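Local atomic coordinates of RNA-binding protein RO60 (Deinococcus radiodurans, PDB entry 2NVO), a protein that binds several small RNAs that accumulate during recovery from ultraviolet irradiation and contributes to the bacterium's resistance to ultraviolet light. Residues 40-53 with 65-77. Residues are numbered along the deposited sequence; the frame is centred on the assembly and turned at random.
Sequences DESRLTRFLVLGVD and TVQATDFVRELVQ
Arg43 lies flat on one face of the Phe71 ring, its guanidinium plane turned only 7° from the ring plane. The chain is extended from CG to NE, which carries Arg43 CD over the middle of the ring, 3.4 Å from the Phe71 centroid, as a CH-pi contact. The charged end is thereby displaced toward the CB side of the ring, so the cation-pi component is off-centre, with Arg43 CZ 4.2 Å from that centroid.

Polar bonds fix this stack. Asp53 is gripped side-on: Arg43 NE gives a nearly straight bond (177°) to the syn lone pair of Asp53 OD1 at 3.0 Å, while NH2 reaches OD2 along a more bent path. From the opposite face of the carboxylate, the hydroxyl of Thr69, the N-cap residue of helix 70-78, donates to Asp53 OD2 across 3.1 Å.

Apolar packing joins helix 40-50 to helix 70-78 and to the loop before it; the axes of residues 40-50 and 70-77 come within 10.8 Å. With its CG anti to the backbone N (chi1 171°), Phe47 receives Val72 CG2 over its ring centre, 3.9 Å from the centroid. Val66 CG2 approaches Phe47 CZ obliquely at 3.3 Å, and the backbone carbonyl Gln67 O lies at the ring edge. Leu44 CD2 meets Leu75 CD2 at 3.9 Å; both leucines also touch helix 80-93, and Phe47 reaches helix 100-112, so this hydrophobic layer merges with the neighbouring TROVE-domain helices.

Three donor atoms converge on the Asp53 carboxylate, two from Arg43 and one from Thr69, which implies an aspartate probably stabilised in its charged form, tying the turn after helix 40-50 to the start of helix 70-78.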
# COMPACT_ATOMS: atom_id res chain seq x y z
N ASP A 40 -23.24 -7.18 10.12
CA ASP A 40 -22.27 -6.36 10.86
C ASP A 40 -20.85 -6.78 10.53
O ASP A 40 -19.99 -5.93 10.30
CB ASP A 40 -22.49 -6.47 12.38
CG ASP A 40 -23.80 -5.85 12.84
OD1 ASP A 40 -24.39 -5.04 12.10
OD2 ASP A 40 -24.23 -6.17 13.97
N GLU A 41 -20.60 -8.08 10.53
CA GLU A 41 -19.27 -8.62 10.25
C GLU A 41 -18.74 -8.12 8.91
O GLU A 41 -17.59 -7.68 8.80
CB GLU A 41 -19.30 -10.16 10.24
CG GLU A 41 -19.52 -10.82 11.60
CD GLU A 41 -20.99 -11.06 11.94
OE1 GLU A 41 -21.28 -11.99 12.72
OE2 GLU A 41 -21.86 -10.31 11.43
N SER A 42 -19.58 -8.19 7.88
CA SER A 42 -19.15 -7.86 6.53
C SER A 42 -19.00 -6.36 6.35
O SER A 42 -18.10 -5.90 5.66
CB SER A 42 -20.15 -8.40 5.51
OG SER A 42 -20.11 -9.82 5.49
N ARG A 43 -19.91 -5.61 6.95
CA ARG A 43 -19.90 -4.16 6.81
C ARG A 43 -18.69 -3.57 7.54
O ARG A 43 -18.07 -2.64 7.05
CB ARG A 43 -21.20 -3.54 7.33
CG ARG A 43 -21.37 -2.09 6.90
CD ARG A 43 -22.68 -1.50 7.38
NE ARG A 43 -22.76 -0.06 7.12
CZ ARG A 43 -23.86 0.67 7.27
NH1 ARG A 43 -24.98 0.09 7.68
NH2 ARG A 43 -23.84 1.96 7.01
N LEU A 44 -18.37 -4.12 8.70
CA LEU A 44 -17.21 -3.67 9.46
C LEU A 44 -15.92 -4.07 8.75
O LEU A 44 -14.96 -3.30 8.73
CB LEU A 44 -17.23 -4.22 10.88
CG LEU A 44 -16.02 -3.83 11.74
CD1 LEU A 44 -16.01 -2.33 12.00
CD2 LEU A 44 -15.99 -4.60 13.05
N THR A 45 -15.88 -5.28 8.19
CA THR A 45 -14.68 -5.72 7.48
C THR A 45 -14.40 -4.78 6.31
O THR A 45 -13.25 -4.40 6.05
CB THR A 45 -14.80 -7.18 6.97
OG1 THR A 45 -14.70 -8.09 8.08
CG2 THR A 45 -13.67 -7.50 6.01
N ARG A 46 -15.46 -4.39 5.60
CA ARG A 46 -15.28 -3.48 4.47
C ARG A 46 -14.69 -2.15 4.93
O ARG A 46 -13.80 -1.61 4.29
CB ARG A 46 -16.58 -3.24 3.72
CG ARG A 46 -16.38 -2.37 2.47
CD ARG A 46 -17.60 -2.41 1.56
NE ARG A 46 -17.72 -3.70 0.90
CZ ARG A 46 -18.53 -3.95 -0.13
NH1 ARG A 46 -19.30 -2.99 -0.62
NH2 ARG A 46 -18.56 -5.17 -0.67
N PHE A 47 -15.19 -1.63 6.04
CA PHE A 47 -14.66 -0.40 6.59
C PHE A 47 -13.20 -0.55 7.00
O PHE A 47 -12.38 0.35 6.81
CB PHE A 47 -15.51 0.05 7.78
CG PHE A 47 -14.93 1.20 8.54
CD1 PHE A 47 -15.24 2.50 8.19
CD2 PHE A 47 -14.06 0.97 9.60
CE1 PHE A 47 -14.68 3.57 8.89
CE2 PHE A 47 -13.51 2.04 10.29
CZ PHE A 47 -13.82 3.33 9.94
N LEU A 48 -12.86 -1.70 7.57
CA LEU A 48 -11.49 -1.98 7.99
C LEU A 48 -10.50 -2.06 6.84
O LEU A 48 -9.35 -1.65 6.97
CB LEU A 48 -11.44 -3.28 8.79
CG LEU A 48 -12.09 -3.20 10.17
CD1 LEU A 48 -12.22 -4.59 10.77
CD2 LEU A 48 -11.26 -2.29 11.06
N VAL A 49 -10.93 -2.60 5.70
CA VAL A 49 -10.04 -2.72 4.55
C VAL A 49 -9.95 -1.44 3.73
O VAL A 49 -8.87 -0.99 3.39
CB VAL A 49 -10.48 -3.87 3.61
CG1 VAL A 49 -9.69 -3.82 2.29
CG2 VAL A 49 -10.31 -5.20 4.29
N LEU A 50 -11.10 -0.87 3.39
CA LEU A 50 -11.14 0.29 2.52
C LEU A 50 -10.89 1.58 3.28
O LEU A 50 -10.36 2.53 2.73
CB LEU A 50 -12.49 0.38 1.80
CG LEU A 50 -12.84 -0.81 0.92
CD1 LEU A 50 -14.15 -0.58 0.19
CD2 LEU A 50 -11.71 -1.09 -0.04
N GLY A 51 -11.28 1.62 4.55
CA GLY A 51 -11.12 2.81 5.36
C GLY A 51 -12.29 3.73 5.11
O GLY A 51 -12.24 4.92 5.41
N VAL A 52 -13.35 3.17 4.55
CA VAL A 52 -14.58 3.89 4.30
C VAL A 52 -15.74 2.91 4.45
O VAL A 52 -15.58 1.69 4.27
CB VAL A 52 -14.59 4.48 2.88
CG1 VAL A 52 -15.20 3.48 1.91
CG2 VAL A 52 -15.37 5.78 2.85
N ASP A 53 -16.91 3.44 4.80
CA ASP A 53 -18.10 2.63 5.04
C ASP A 53 -18.98 2.55 3.78
O ASP A 53 -20.19 2.77 3.84
CB ASP A 53 -18.86 3.22 6.23
CG ASP A 53 -20.06 2.40 6.63
OD1 ASP A 53 -20.19 1.24 6.19
OD2 ASP A 53 -20.89 2.94 7.40
N THR A 65 -8.45 10.55 5.36
CA THR A 65 -8.12 9.93 6.63
C THR A 65 -9.37 9.22 7.12
O THR A 65 -10.48 9.73 6.99
CB THR A 65 -7.71 10.97 7.66
OG1 THR A 65 -6.57 11.69 7.18
CG2 THR A 65 -7.37 10.31 8.99
N VAL A 66 -9.19 8.04 7.68
CA VAL A 66 -10.33 7.29 8.15
C VAL A 66 -11.00 8.04 9.30
O VAL A 66 -10.35 8.57 10.20
CB VAL A 66 -9.93 5.87 8.60
CG1 VAL A 66 -9.06 5.95 9.85
CG2 VAL A 66 -11.17 5.02 8.85
N GLN A 67 -12.32 8.13 9.23
CA GLN A 67 -13.11 8.65 10.31
C GLN A 67 -14.17 7.61 10.61
O GLN A 67 -14.66 6.96 9.69
CB GLN A 67 -13.77 9.96 9.90
CG GLN A 67 -12.81 11.13 9.79
CD GLN A 67 -13.55 12.44 9.67
OE1 GLN A 67 -13.53 13.08 8.62
NE2 GLN A 67 -14.22 12.84 10.76
N ALA A 68 -14.51 7.44 11.88
CA ALA A 68 -15.57 6.50 12.26
C ALA A 68 -16.94 7.05 11.86
O ALA A 68 -17.25 8.20 12.13
CB ALA A 68 -15.51 6.22 13.75
N THR A 69 -17.76 6.23 11.22
CA THR A 69 -19.10 6.66 10.88
C THR A 69 -20.07 6.20 11.96
O THR A 69 -19.70 5.48 12.88
CB THR A 69 -19.56 6.09 9.52
OG1 THR A 69 -19.55 4.66 9.57
CG2 THR A 69 -18.66 6.59 8.40
N ASP A 70 -21.33 6.61 11.84
CA ASP A 70 -22.34 6.26 12.83
C ASP A 70 -22.48 4.75 12.96
O ASP A 70 -22.55 4.22 14.08
CB ASP A 70 -23.69 6.90 12.50
CG ASP A 70 -23.65 8.41 12.59
OD1 ASP A 70 -22.60 8.95 12.98
OD2 ASP A 70 -24.66 9.06 12.25
N PHE A 71 -22.51 4.05 11.83
CA PHE A 71 -22.65 2.60 11.90
C PHE A 71 -21.53 1.99 12.73
O PHE A 71 -21.76 1.04 13.49
CB PHE A 71 -22.66 1.94 10.53
CG PHE A 71 -22.34 0.49 10.59
CD1 PHE A 71 -23.34 -0.43 10.86
CD2 PHE A 71 -21.04 0.04 10.44
CE1 PHE A 71 -23.05 -1.78 10.96
CE2 PHE A 71 -20.75 -1.31 10.54
CZ PHE A 71 -21.75 -2.22 10.80
N VAL A 72 -20.33 2.52 12.57
CA VAL A 72 -19.17 1.97 13.26
C VAL A 72 -19.24 2.20 14.78
O VAL A 72 -18.95 1.30 15.57
CB VAL A 72 -17.86 2.55 12.69
CG1 VAL A 72 -16.67 2.09 13.51
CG2 VAL A 72 -17.71 2.14 11.23
N ARG A 73 -19.62 3.40 15.19
CA ARG A 73 -19.74 3.69 16.62
C ARG A 73 -20.86 2.87 17.24
O ARG A 73 -20.67 2.19 18.25
CB ARG A 73 -19.99 5.18 16.85
CG ARG A 73 -18.78 6.04 16.57
CD ARG A 73 -19.11 7.51 16.71
NE ARG A 73 -19.89 7.99 15.58
CZ ARG A 73 -19.36 8.61 14.53
NH1 ARG A 73 -18.05 8.82 14.48
NH2 ARG A 73 -20.13 9.01 13.53
N GLU A 74 -22.02 2.93 16.60
CA GLU A 74 -23.20 2.18 17.01
C GLU A 74 -22.91 0.69 17.18
O GLU A 74 -23.41 0.05 18.09
CB GLU A 74 -24.31 2.38 15.98
CG GLU A 74 -25.23 1.18 15.78
CD GLU A 74 -25.70 1.06 14.33
OE1 GLU A 74 -24.96 0.47 13.52
OE2 GLU A 74 -26.80 1.57 14.01
N LEU A 75 -22.08 0.15 16.29
CA LEU A 75 -21.73 -1.26 16.37
C LEU A 75 -20.84 -1.55 17.55
O LEU A 75 -20.94 -2.60 18.17
CB LEU A 75 -21.05 -1.72 15.08
CG LEU A 75 -20.45 -3.12 15.19
CD1 LEU A 75 -21.56 -4.16 15.36
CD2 LEU A 75 -19.60 -3.44 13.98
N VAL A 76 -19.93 -0.62 17.85
CA VAL A 76 -19.01 -0.80 18.97
C VAL A 76 -19.77 -0.82 20.29
O VAL A 76 -19.40 -1.54 21.21
CB VAL A 76 -17.92 0.28 19.00
CG1 VAL A 76 -17.20 0.27 20.33
CG2 VAL A 76 -16.94 0.07 17.85
N GLN A 77 -20.82 -0.01 20.38
CA GLN A 77 -21.66 -0.00 21.57
C GLN A 77 -22.49 -1.28 21.65
O GLN A 77 -22.51 -1.95 22.68
CB GLN A 77 -22.59 1.21 21.56
CG GLN A 77 -21.87 2.53 21.70
CD GLN A 77 -21.02 2.58 22.95
OE1 GLN A 77 -21.52 2.43 24.07
NE2 GLN A 77 -19.72 2.81 22.78